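Local coordinates for cytomegalovirus protein US2 (Human herpesvirus 5, PDB 1IM3) that redirects newly made MHC class I heavy chains through the SEC61 translocon to the cytosol for proteasomal destruction, hiding infected cells from cytotoxic T lymphocytes, at residues D[31-36]-D[42-47]; D[50-53]-D[59-62]; D[21-26]-D[80-85]; D[15-20]-D[71-76]. One frame throughout, in Å; residues are numbered along the deposited sequence.

Contact 1 of 4, residues D[31-36]-D[42-47]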
loop_
_atom_site.group_PDB
_atom_site.type_symbol
_atom_site.label_atom_id
_atom_site.label_comp_id
_atom_site.label_asym_id
_atom_site.label_seq_id
_atom_site.Cartn_x
_atom_site.Cartn_y
_atom_site.Cartn_z
ATOM N N VAL D 31 9.386 -12.851 -13.702
ATOM C CA VAL D 31 7.997 -12.464 -13.532
ATOM C C VAL D 31 7.496 -12.262 -14.957
ATOM O O VAL D 31 8.108 -11.536 -15.735
ATOM C CB VAL D 31 7.807 -11.138 -12.772
ATOM C CG1 VAL D 31 6.320 -10.857 -12.628
ATOM C CG2 VAL D 31 8.462 -11.217 -11.390
ATOM N N PHE D 32 6.405 -12.939 -15.306
ATOM C CA PHE D 32 5.815 -12.820 -16.653
ATOM C C PHE D 32 4.571 -11.966 -16.424
ATOM O O PHE D 32 3.618 -12.421 -15.802
ATOM C CB PHE D 32 5.414 -14.198 -17.183
ATOM C CG PHE D 32 4.939 -14.197 -18.609
ATOM C CD1 PHE D 32 5.828 -14.008 -19.663
ATOM C CD2 PHE D 32 3.595 -14.418 -18.908
ATOM C CE1 PHE D 32 5.392 -14.043 -20.988
ATOM C CE2 PHE D 32 3.155 -14.453 -20.241
ATOM C CZ PHE D 32 4.067 -14.267 -21.271
ATOM N N ASP D 33 4.575 -10.741 -16.931
ATOM C CA ASP D 33 3.464 -9.823 -16.671
ATOM C C ASP D 33 2.825 -9.283 -17.966
ATOM O O ASP D 33 3.065 -8.151 -18.358
ATOM C CB ASP D 33 4.024 -8.683 -15.802
ATOM C CG ASP D 33 2.953 -7.724 -15.296
ATOM O OD1 ASP D 33 1.747 -7.953 -15.541
ATOM O OD2 ASP D 33 3.327 -6.730 -14.643
ATOM N N PRO D 34 1.997 -10.095 -18.630
ATOM C CA PRO D 34 1.344 -9.696 -19.885
ATOM C C PRO D 34 0.147 -8.758 -19.741
ATOM O O PRO D 34 -0.692 -8.930 -18.863
ATOM C CB PRO D 34 0.965 -11.034 -20.515
ATOM C CG PRO D 34 0.593 -11.847 -19.329
ATOM C CD PRO D 34 1.689 -11.497 -18.306
ATOM N N LYS D 35 0.090 -7.752 -20.602
ATOM C CA LYS D 35 -1.015 -6.791 -20.577
ATOM C C LYS D 35 -1.656 -6.653 -21.948
ATOM O O LYS D 35 -0.980 -6.770 -22.969
ATOM C CB LYS D 35 -0.555 -5.386 -20.167
ATOM C CG LYS D 35 -0.224 -5.135 -18.693
ATOM C CD LYS D 35 1.254 -5.379 -18.388
ATOM C CE LYS D 35 1.737 -4.698 -17.093
ATOM N NZ LYS D 35 1.106 -5.155 -15.814
ATOM N N ALA D 36 -2.965 -6.422 -21.960
ATOM C CA ALA D 36 -3.676 -6.216 -23.212
ATOM C C ALA D 36 -3.663 -4.703 -23.387
ATOM O O ALA D 36 -3.883 -3.953 -22.433
ATOM C CB ALA D 36 -5.104 -6.704 -23.117
ATOM N N GLY D 42 -5.489 -0.297 -20.855
ATOM C CA GLY D 42 -5.551 -1.740 -20.949
ATOM C C GLY D 42 -5.851 -2.425 -19.640
ATOM O O GLY D 42 -6.482 -1.858 -18.754
ATOM N N GLU D 43 -5.411 -3.671 -19.536
ATOM C CA GLU D 43 -5.602 -4.443 -18.329
ATOM C C GLU D 43 -4.691 -5.646 -18.370
ATOM O O GLU D 43 -4.209 -6.058 -19.424
ATOM C CB GLU D 43 -7.056 -4.897 -18.183
ATOM C CG GLU D 43 -7.604 -5.617 -19.384
ATOM C CD GLU D 43 -8.963 -6.216 -19.111
ATOM O OE1 GLU D 43 -9.784 -6.276 -20.046
ATOM O OE2 GLU D 43 -9.204 -6.636 -17.961
ATOM N N ASN D 44 -4.454 -6.202 -17.198
ATOM C CA ASN D 44 -3.600 -7.354 -17.078
ATOM C C ASN D 44 -4.240 -8.595 -17.672
ATOM O O ASN D 44 -5.454 -8.762 -17.616
ATOM C CB ASN D 44 -3.259 -7.561 -15.597
ATOM C CG ASN D 44 -2.255 -6.546 -15.096
ATOM O OD1 ASN D 44 -1.519 -5.950 -15.880
ATOM N ND2 ASN D 44 -2.211 -6.350 -13.791
ATOM N N LEU D 45 -3.405 -9.446 -18.261
ATOM C CA LEU D 45 -3.850 -10.694 -18.823
ATOM C C LEU D 45 -3.309 -11.767 -17.910
ATOM O O LEU D 45 -2.263 -11.613 -17.283
ATOM C CB LEU D 45 -3.286 -10.910 -20.201
ATOM C CG LEU D 45 -3.854 -9.973 -21.270
ATOM C CD1 LEU D 45 -3.073 -10.147 -22.581
ATOM C CD2 LEU D 45 -5.351 -10.279 -21.482
ATOM N N TYR D 46 -4.053 -12.860 -17.841
ATOM C CA TYR D 46 -3.668 -14.009 -17.041
ATOM C C TYR D 46 -3.534 -15.254 -17.883
ATOM O O TYR D 46 -4.512 -15.660 -18.547
ATOM C CB TYR D 46 -4.709 -14.258 -15.993
ATOM C CG TYR D 46 -4.835 -13.024 -15.210
ATOM C CD1 TYR D 46 -3.937 -12.726 -14.181
ATOM C CD2 TYR D 46 -5.821 -12.086 -15.519
ATOM C CE1 TYR D 46 -4.026 -11.545 -13.478
ATOM C CE2 TYR D 46 -5.913 -10.885 -14.826
ATOM C CZ TYR D 46 -5.023 -10.628 -13.808
ATOM O OH TYR D 46 -5.173 -9.436 -13.127
ATOM N N VAL D 47 -2.331 -15.830 -17.861
ATOM C CA VAL D 47 -2.040 -17.027 -18.613
ATOM C C VAL D 47 -1.796 -18.240 -17.726
ATOM O O VAL D 47 -1.232 -18.120 -16.637
ATOM C CB VAL D 47 -0.816 -16.812 -19.511
ATOM C CG1 VAL D 47 -0.972 -15.499 -20.218
ATOM C CG2 VAL D 47 0.466 -16.893 -18.711
#

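Contact 2 of 4, residues D[50-53]-D[59-62]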
loop_
_atom_site.group_PDB
_atom_site.type_symbol
_atom_site.label_atom_id
_atom_site.label_comp_id
_atom_site.label_asym_id
_atom_site.label_seq_id
_atom_site.Cartn_x
_atom_site.Cartn_y
_atom_site.Cartn_z
ATOM N N ASP D 50 1.040 -23.579 -17.942
ATOM C CA ASP D 50 1.531 -24.439 -19.013
ATOM C C ASP D 50 2.014 -23.625 -20.220
ATOM O O ASP D 50 2.760 -24.128 -21.065
ATOM C CB ASP D 50 0.452 -25.420 -19.501
ATOM C CG ASP D 50 0.126 -26.508 -18.497
ATOM O OD1 ASP D 50 0.822 -26.638 -17.454
ATOM O OD2 ASP D 50 -0.841 -27.238 -18.790
ATOM N N ASP D 51 1.580 -22.370 -20.320
ATOM C CA ASP D 51 1.989 -21.545 -21.438
ATOM C C ASP D 51 3.258 -20.744 -21.183
ATOM O O ASP D 51 3.626 -19.883 -21.998
ATOM C CB ASP D 51 0.869 -20.592 -21.839
ATOM C CG ASP D 51 -0.345 -21.311 -22.421
ATOM O OD1 ASP D 51 -1.314 -20.623 -22.784
ATOM O OD2 ASP D 51 -0.348 -22.554 -22.529
ATOM N N VAL D 52 3.909 -21.017 -20.059
ATOM C CA VAL D 52 5.154 -20.364 -19.700
ATOM C C VAL D 52 6.166 -21.422 -19.234
ATOM O O VAL D 52 5.840 -22.266 -18.397
ATOM C CB VAL D 52 4.937 -19.353 -18.573
ATOM C CG1 VAL D 52 6.263 -18.703 -18.196
ATOM C CG2 VAL D 52 3.932 -18.283 -19.021
ATOM N N GLU D 53 7.377 -21.390 -19.788
ATOM C CA GLU D 53 8.412 -22.330 -19.378
ATOM C C GLU D 53 9.672 -21.598 -19.019
ATOM O O GLU D 53 10.230 -20.878 -19.843
ATOM C CB GLU D 53 8.696 -23.330 -20.496
ATOM C CG GLU D 53 7.487 -24.174 -20.839
ATOM C CD GLU D 53 7.788 -25.247 -21.863
ATOM O OE1 GLU D 53 8.255 -24.903 -22.976
ATOM O OE2 GLU D 53 7.556 -26.438 -21.553
ATOM N N SER D 59 16.693 -19.958 -19.794
ATOM C CA SER D 59 15.694 -19.307 -20.600
ATOM C C SER D 59 14.291 -19.156 -20.038
ATOM O O SER D 59 13.884 -19.809 -19.072
ATOM C CB SER D 59 15.557 -20.072 -21.899
ATOM O OG SER D 59 15.030 -21.363 -21.623
ATOM N N LEU D 60 13.539 -18.304 -20.719
ATOM C CA LEU D 60 12.145 -18.049 -20.375
ATOM C C LEU D 60 11.415 -18.071 -21.713
ATOM O O LEU D 60 11.733 -17.307 -22.640
ATOM C CB LEU D 60 12.008 -16.691 -19.676
ATOM C CG LEU D 60 10.686 -16.213 -19.057
ATOM C CD1 LEU D 60 9.940 -15.456 -20.079
ATOM C CD2 LEU D 60 9.849 -17.378 -18.505
ATOM N N LYS D 61 10.459 -18.975 -21.835
ATOM C CA LYS D 61 9.699 -19.082 -23.067
ATOM C C LYS D 61 8.203 -19.104 -22.794
ATOM O O LYS D 61 7.733 -19.619 -21.763
ATOM C CB LYS D 61 10.088 -20.356 -23.812
ATOM C CG LYS D 61 11.530 -20.373 -24.284
ATOM C CD LYS D 61 11.890 -21.731 -24.848
ATOM C CE LYS D 61 13.270 -21.722 -25.494
ATOM N NZ LYS D 61 13.551 -23.028 -26.152
ATOM N N TRP D 62 7.443 -18.542 -23.724
ATOM C CA TRP D 62 6.010 -18.541 -23.564
ATOM C C TRP D 62 5.345 -19.027 -24.832
ATOM O O TRP D 62 5.883 -18.879 -25.926
ATOM C CB TRP D 62 5.510 -17.153 -23.160
ATOM C CG TRP D 62 5.817 -16.050 -24.093
ATOM C CD1 TRP D 62 4.976 -15.517 -25.019
ATOM C CD2 TRP D 62 7.014 -15.241 -24.132
ATOM N NE1 TRP D 62 5.560 -14.426 -25.624
ATOM C CE2 TRP D 62 6.806 -14.234 -25.099
ATOM C CE3 TRP D 62 8.224 -15.265 -23.436
ATOM C CZ2 TRP D 62 7.772 -13.253 -25.389
ATOM C CZ3 TRP D 62 9.184 -14.293 -23.717
ATOM C CH2 TRP D 62 8.952 -13.296 -24.686
HETATM O O HOH W 1 12.311 -22.219 -21.489
#

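Contact 3 of 4, residues D[21-26]-D[80-85]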
loop_
_atom_site.group_PDB
_atom_site.type_symbol
_atom_site.label_atom_id
_atom_site.label_comp_id
_atom_site.label_asym_id
_atom_site.label_seq_id
_atom_site.Cartn_x
_atom_site.Cartn_y
_atom_site.Cartn_z
ATOM N N GLY D 21 7.075 -16.618 -27.590
ATOM C CA GLY D 21 8.277 -15.831 -27.519
ATOM C C GLY D 21 9.335 -16.615 -26.785
ATOM O O GLY D 21 9.070 -17.674 -26.212
ATOM N N SER D 22 10.545 -16.089 -26.797
ATOM C CA SER D 22 11.639 -16.753 -26.130
ATOM C C SER D 22 12.711 -15.748 -25.773
ATOM O O SER D 22 12.934 -14.774 -26.500
ATOM C CB SER D 22 12.225 -17.838 -27.035
ATOM O OG SER D 22 13.412 -18.373 -26.475
ATOM N N ILE D 23 13.357 -15.993 -24.640
ATOM C CA ILE D 23 14.437 -15.146 -24.159
ATOM C C ILE D 23 15.482 -16.077 -23.541
ATOM O O ILE D 23 15.132 -16.951 -22.746
ATOM C CB ILE D 23 13.930 -14.175 -23.074
ATOM C CG1 ILE D 23 12.951 -13.178 -23.702
ATOM C CG2 ILE D 23 15.098 -13.458 -22.411
ATOM C CD1 ILE D 23 12.394 -12.183 -22.736
ATOM N N VAL D 24 16.744 -15.964 -23.939
ATOM C CA VAL D 24 17.759 -16.804 -23.303
ATOM C C VAL D 24 18.549 -15.840 -22.438
ATOM O O VAL D 24 18.607 -14.646 -22.738
ATOM C CB VAL D 24 18.738 -17.523 -24.307
ATOM C CG1 VAL D 24 18.011 -18.603 -25.067
ATOM C CG2 VAL D 24 19.366 -16.529 -25.254
ATOM N N GLY D 25 19.131 -16.355 -21.360
ATOM C CA GLY D 25 19.921 -15.540 -20.450
ATOM C C GLY D 25 20.172 -16.337 -19.185
ATOM O O GLY D 25 19.693 -17.472 -19.056
ATOM N N ASN D 26 20.907 -15.761 -18.242
ATOM C CA ASN D 26 21.189 -16.480 -17.010
ATOM C C ASN D 26 20.326 -16.050 -15.819
ATOM O O ASN D 26 20.775 -16.155 -14.674
ATOM C CB ASN D 26 22.687 -16.372 -16.660
ATOM C CG ASN D 26 23.150 -14.931 -16.468
ATOM O OD1 ASN D 26 22.387 -13.978 -16.681
ATOM N ND2 ASN D 26 24.414 -14.764 -16.064
ATOM N N LEU D 80 8.318 -7.735 -18.425
ATOM C CA LEU D 80 9.040 -8.879 -17.904
ATOM C C LEU D 80 10.064 -8.395 -16.907
ATOM O O LEU D 80 10.616 -7.313 -17.071
ATOM C CB LEU D 80 9.780 -9.610 -19.030
ATOM C CG LEU D 80 8.977 -10.227 -20.166
ATOM C CD1 LEU D 80 9.932 -10.786 -21.202
ATOM C CD2 LEU D 80 8.070 -11.337 -19.628
ATOM N N VAL D 81 10.284 -9.150 -15.841
ATOM C CA VAL D 81 11.344 -8.754 -14.942
ATOM C C VAL D 81 12.189 -10.009 -14.792
ATOM O O VAL D 81 11.728 -11.063 -14.358
ATOM C CB VAL D 81 10.838 -8.132 -13.597
ATOM C CG1 VAL D 81 9.346 -8.220 -13.489
ATOM C CG2 VAL D 81 11.567 -8.727 -12.427
ATOM N N LEU D 82 13.419 -9.887 -15.265
ATOM C CA LEU D 82 14.378 -10.977 -15.288
ATOM C C LEU D 82 15.483 -10.653 -14.316
ATOM O O LEU D 82 16.183 -9.643 -14.464
ATOM C CB LEU D 82 14.943 -11.098 -16.695
ATOM C CG LEU D 82 13.881 -11.030 -17.802
ATOM C CD1 LEU D 82 14.551 -10.966 -19.169
ATOM C CD2 LEU D 82 12.970 -12.233 -17.705
ATOM N N GLN D 83 15.632 -11.496 -13.299
ATOM C CA GLN D 83 16.670 -11.247 -12.304
ATOM C C GLN D 83 16.523 -9.833 -11.774
ATOM O O GLN D 83 17.509 -9.221 -11.405
ATOM C CB GLN D 83 18.060 -11.386 -12.932
ATOM C CG GLN D 83 18.650 -12.727 -12.789
ATOM C CD GLN D 83 19.169 -12.943 -11.413
ATOM O OE1 GLN D 83 18.600 -12.421 -10.446
ATOM N NE2 GLN D 83 20.261 -13.724 -11.296
ATOM N N GLY D 84 15.303 -9.303 -11.750
ATOM C CA GLY D 84 15.120 -7.949 -11.249
ATOM C C GLY D 84 15.156 -6.834 -12.278
ATOM O O GLY D 84 14.733 -5.719 -11.978
ATOM N N ASP D 85 15.656 -7.113 -13.481
ATOM C CA ASP D 85 15.693 -6.089 -14.513
ATOM C C ASP D 85 14.377 -6.098 -15.257
ATOM O O ASP D 85 13.913 -7.157 -15.698
ATOM C CB ASP D 85 16.847 -6.326 -15.498
ATOM C CG ASP D 85 18.213 -6.044 -14.875
ATOM O OD1 ASP D 85 18.342 -5.029 -14.139
ATOM O OD2 ASP D 85 19.156 -6.832 -15.131
#

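Contact 4 of 4, residues D[15-20]-D[71-76]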
loop_
_atom_site.group_PDB
_atom_site.type_symbol
_atom_site.label_atom_id
_atom_site.label_comp_id
_atom_site.label_asym_id
_atom_site.label_seq_id
_atom_site.Cartn_x
_atom_site.Cartn_y
_atom_site.Cartn_z
ATOM N N GLY D 15 -11.403 -14.147 -31.415
ATOM C CA GLY D 15 -11.495 -13.757 -30.019
ATOM C C GLY D 15 -10.537 -14.398 -29.039
ATOM O O GLY D 15 -10.777 -14.375 -27.831
ATOM N N LYS D 16 -9.457 -14.971 -29.552
ATOM C CA LYS D 16 -8.467 -15.607 -28.708
ATOM C C LYS D 16 -7.054 -15.161 -29.104
ATOM O O LYS D 16 -6.744 -14.950 -30.276
ATOM C CB LYS D 16 -8.609 -17.128 -28.793
ATOM C CG LYS D 16 -9.907 -17.657 -28.194
ATOM C CD LYS D 16 -9.910 -19.170 -28.224
ATOM C CE LYS D 16 -11.096 -19.760 -27.486
ATOM N NZ LYS D 16 -11.043 -21.260 -27.540
ATOM N N LEU D 17 -6.199 -14.997 -28.104
ATOM C CA LEU D 17 -4.825 -14.594 -28.333
ATOM C C LEU D 17 -3.879 -15.792 -28.294
ATOM O O LEU D 17 -4.040 -16.714 -27.490
ATOM C CB LEU D 17 -4.415 -13.571 -27.273
ATOM C CG LEU D 17 -2.950 -13.150 -27.167
ATOM C CD1 LEU D 17 -2.550 -12.395 -28.424
ATOM C CD2 LEU D 17 -2.745 -12.272 -25.947
ATOM N N PHE D 18 -2.909 -15.782 -29.196
ATOM C CA PHE D 18 -1.886 -16.828 -29.272
ATOM C C PHE D 18 -0.598 -16.025 -29.339
ATOM O O PHE D 18 -0.443 -15.188 -30.227
ATOM C CB PHE D 18 -2.032 -17.669 -30.540
ATOM C CG PHE D 18 -3.154 -18.657 -30.486
ATOM C CD1 PHE D 18 -2.903 -20.005 -30.231
ATOM C CD2 PHE D 18 -4.467 -18.240 -30.682
ATOM C CE1 PHE D 18 -3.954 -20.934 -30.168
ATOM C CE2 PHE D 18 -5.522 -19.151 -30.622
ATOM C CZ PHE D 18 -5.265 -20.503 -30.364
ATOM N N ALA D 19 0.305 -16.238 -28.388
ATOM C CA ALA D 19 1.553 -15.491 -28.376
ATOM C C ALA D 19 2.690 -16.412 -27.975
ATOM O O ALA D 19 2.593 -17.151 -27.000
ATOM C CB ALA D 19 1.456 -14.330 -27.411
ATOM N N ARG D 20 3.762 -16.363 -28.757
ATOM C CA ARG D 20 4.920 -17.197 -28.507
ATOM C C ARG D 20 6.155 -16.319 -28.493
ATOM O O ARG D 20 6.272 -15.380 -29.278
ATOM C CB ARG D 20 5.053 -18.255 -29.600
ATOM C CG ARG D 20 6.193 -19.230 -29.358
ATOM C CD ARG D 20 6.149 -20.347 -30.374
ATOM N NE ARG D 20 4.835 -20.983 -30.378
ATOM C CZ ARG D 20 4.433 -21.873 -31.279
ATOM N NH1 ARG D 20 5.251 -22.233 -32.259
ATOM N NH2 ARG D 20 3.219 -22.403 -31.200
ATOM N N PRO D 71 -12.528 -7.616 -28.115
ATOM C CA PRO D 71 -12.447 -7.135 -29.500
ATOM C C PRO D 71 -11.587 -5.879 -29.594
ATOM O O PRO D 71 -10.885 -5.649 -30.582
ATOM C CB PRO D 71 -13.903 -6.852 -29.848
ATOM C CG PRO D 71 -14.643 -7.864 -29.021
ATOM C CD PRO D 71 -13.931 -7.780 -27.699
ATOM N N ILE D 72 -11.648 -5.069 -28.548
ATOM C CA ILE D 72 -10.887 -3.830 -28.481
ATOM C C ILE D 72 -9.379 -4.069 -28.465
ATOM O O ILE D 72 -8.595 -3.127 -28.517
ATOM C CB ILE D 72 -11.207 -3.067 -27.200
ATOM C CG1 ILE D 72 -12.679 -3.244 -26.840
ATOM C CG2 ILE D 72 -10.881 -1.603 -27.378
ATOM C CD1 ILE D 72 -13.001 -2.778 -25.434
ATOM N N PHE D 73 -8.962 -5.324 -28.377
ATOM C CA PHE D 73 -7.541 -5.602 -28.319
ATOM C C PHE D 73 -6.754 -5.000 -29.456
ATOM O O PHE D 73 -7.086 -5.141 -30.629
ATOM C CB PHE D 73 -7.261 -7.104 -28.291
ATOM C CG PHE D 73 -5.847 -7.449 -27.891
ATOM C CD1 PHE D 73 -5.525 -7.663 -26.556
ATOM C CD2 PHE D 73 -4.846 -7.581 -28.848
ATOM C CE1 PHE D 73 -4.227 -8.013 -26.176
ATOM C CE2 PHE D 73 -3.544 -7.930 -28.479
ATOM C CZ PHE D 73 -3.236 -8.148 -27.140
ATOM N N GLU D 74 -5.683 -4.333 -29.092
ATOM C CA GLU D 74 -4.814 -3.745 -30.083
ATOM C C GLU D 74 -3.459 -4.434 -30.109
ATOM O O GLU D 74 -3.166 -5.183 -31.041
ATOM C CB GLU D 74 -4.610 -2.274 -29.798
ATOM C CG GLU D 74 -5.594 -1.387 -30.524
ATOM C CD GLU D 74 -5.223 0.076 -30.419
ATOM O OE1 GLU D 74 -4.030 0.402 -30.625
ATOM O OE2 GLU D 74 -6.126 0.895 -30.139
ATOM N N THR D 75 -2.623 -4.134 -29.104
ATOM C CA THR D 75 -1.294 -4.739 -28.979
ATOM C C THR D 75 -1.046 -5.448 -27.622
ATOM O O THR D 75 -1.718 -5.156 -26.618
ATOM C CB THR D 75 -0.154 -3.695 -29.190
ATOM O OG1 THR D 75 -0.093 -2.796 -28.081
ATOM C CG2 THR D 75 -0.398 -2.894 -30.444
ATOM N N LEU D 76 -0.103 -6.402 -27.620
ATOM C CA LEU D 76 0.286 -7.130 -26.413
ATOM C C LEU D 76 1.435 -6.349 -25.784
ATOM O O LEU D 76 2.486 -6.178 -26.406
ATOM C CB LEU D 76 0.775 -8.555 -26.739
ATOM C CG LEU D 76 1.372 -9.339 -25.544
ATOM C CD1 LEU D 76 0.293 -9.577 -24.507
ATOM C CD2 LEU D 76 1.937 -10.665 -25.996
#

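Contact 1 of 4, residues D[31-36]-D[42-47]
The F32 ring receives the V47 CG2 methyl obliquely, with its carbon CE2 3.9 Å from that methyl, and the W62 ring lies against it with the two planes about 45° apart. The other flat groups are the D33 carboxylate and the N44 amide, turned 66° against each other, and the K35 ammonium joins them. K35 NZ hydrogen-bonds N44 OD1 (2.7 Å), tilted from the amide carbonyl plane, and makes a salt bridge with D33 (2.9 Å to OD1), its hydrogen bonds there weak. Bends at chi2 (91°) and chi4 run the lysine chain beside N44, pointing the same way. Here the polar cluster meets the chain of another protein, which offers a basic side chain to D33 OD1 and backbone partners to K35 NZ and N44 ND2; R79 holds D33 OD2. This fits the tight class I binding assigned to the lumenal domain. L45, P34 and A36 fill the opposite side: L45 CD2 lies 3.9 Å from A36 CB, while P34 CG rests 4.1 Å from V47 CG1. The backbones are joined by A36 N to E43 O (2.8 Å), E43 N to A36 O, and L45 N to P34 O. This antiparallel hairpin borders one sheet of this ER-lumenal Ig-like domain: strand 30-37 is flanked on its other side by strand 75-82, while L45 and V47 reach L67 and V64 of strand 59-68.

Contact 2 of 4, residues D[50-53]-D[59-62]
V52 and W62 are a non-hydrogen-bonded antiparallel pair, and E53 and K61 next to them are a hydrogen-bonded one, closed by E53 N to K61 O (2.7 Å) and K61 N to E53 O (2.8 Å), both nearly straight at the hydrogen. On the inner face V52 points its CG1 at L60 CD2, 3.8 Å away, a diagonal contact between residues two apart in register. The valine methyl gets there by standing anti to the backbone N (chi1 179°). L60 CD2 is equally close to E53 O. W62 shares this face, but its CG sits between the backbone N and the carbonyl carbon (chi1 59°), which swings the indole away from V52 and toward I23. The D51 carbonyl oxygen takes a CA-H...O contact from W62 CA at 3.2 Å. The two strands make a beta hairpin at the border of the sheet of strands 3-12, 16-25, 59-68 and 52-55, in this Ig-like domain. E53 and K61 share the other, exposed face, but their charged ends do not meet: E53 OE1 is 6.5 Å from K61 NZ. A water donates to the E53 carbonyl oxygen at 3.0 Å and hydrogen-bonds S59 OG at 2.9 Å, tying the strands together near the turn. At the opposite end of the pairing the D51 carboxylate turns away from 59-62 to a salt bridge with R65.

Contact 3 of 4, residues D[21-26]-D[80-85]
I23 reaches across to L80 and L82 with two different branches. CB, which points toward the opposing segment, forks into CG2, whose methyl lies 4.1 Å from L82 CD1, the two side chains crossing at a slant, and CG1. The CG1 branch is anti to the carbonyl carbon (chi1 -67°) and carries the chain on fully extended, so that CD1 projects straight at the end of L80. There I23 CD1 and L80 CD1 meet tip to tip at 3.2 Å, closer than usual van der Waals contact, so the exact spacing is doubtful. F3 of one sheet, against I23 and L82, and I87 of the other, against both leucines, add to the packing. Toward N26 and Q83 the contact thins out: Q83 NE2 comes only to 4.2 Å from N26 O, too far for a hydrogen bond, while N26 OD1 is engaged by the backbone N of W2. N26 is an inferred glycosylation site, without sugar in this structure. Q83 itself sits at the corner of a type I' turn from L82 to D85, closed both ways by L82 N to D85 O and D85 N to L82 O, each 2.8 Å, with G84 at the second corner. The touching parts of the two segments run only 12° apart although they belong to different sheets: this is face-to-face apolar packing between the two sheets of an immunoglobulin-like beta sandwich.

Contact 4 of 4, residues D[15-20]-D[71-76]
L17, whose backbone is hydrogen-bonded to L67 of the adjacent strand, sends its side chain off the sheet toward F73 and L76, and everything that meets here is carbon. Its CD2 methyl is the shared point: it lies 4.3 Å from F73 CZ, at the far end of the phenyl ring, and 4.3 Å from L76 CD1. The approach to the ring is oblique. Two residues on, A19 offers its single methyl, and CB rests 4.0 Å from L76 CD2. L76 can therefore serve both partners by dividing its branches, CD1 to L17 and CD2 to A19. With CG anti to the backbone N (chi1 173°), L76 carries its two methyls toward the facing strand. The contact is thus one of facing sheets in the Ig-like sandwich, with strand 16-25 in one and strand 75-82 in the other. C10 lies against both L17 and A19, and its disulfide to C91 links strand 3-12 of the first sheet to strand 85-91 of the second close to this packing. F73, in the loop just before strand 75-82, points inward, where I12, A36 and P93 also touch it. Just after it E74 and T75 both face D37, a classic beta bulge at the start of strand 75-82. Next to L17 in the chain, K16 NZ is hydrogen-bonded to N66 OD1.

In the fold
Contacts 3 and 4 pack the same two strands, 16-25 and 75-82, at places on opposite sides of the chain's centre, their own centres about 22 Å apart. Contacts 1 and 2 are the hairpins, one in each sheet, nested within the loops those long-range contacts close. Contact 1 leans on contact 4, with A36 CB 3.4 Å from F73 CE1 and L45 CD1 4.0 Å from L17 CD2, and on contact 2 through V47 CG2 and V52 CG2, 3.7 Å apart. Contact 2 joins contact 3 by backbone pairing, I23 N to L60 O at 2.9 Å. Of these hairpins, contact 1 also meets the other protein.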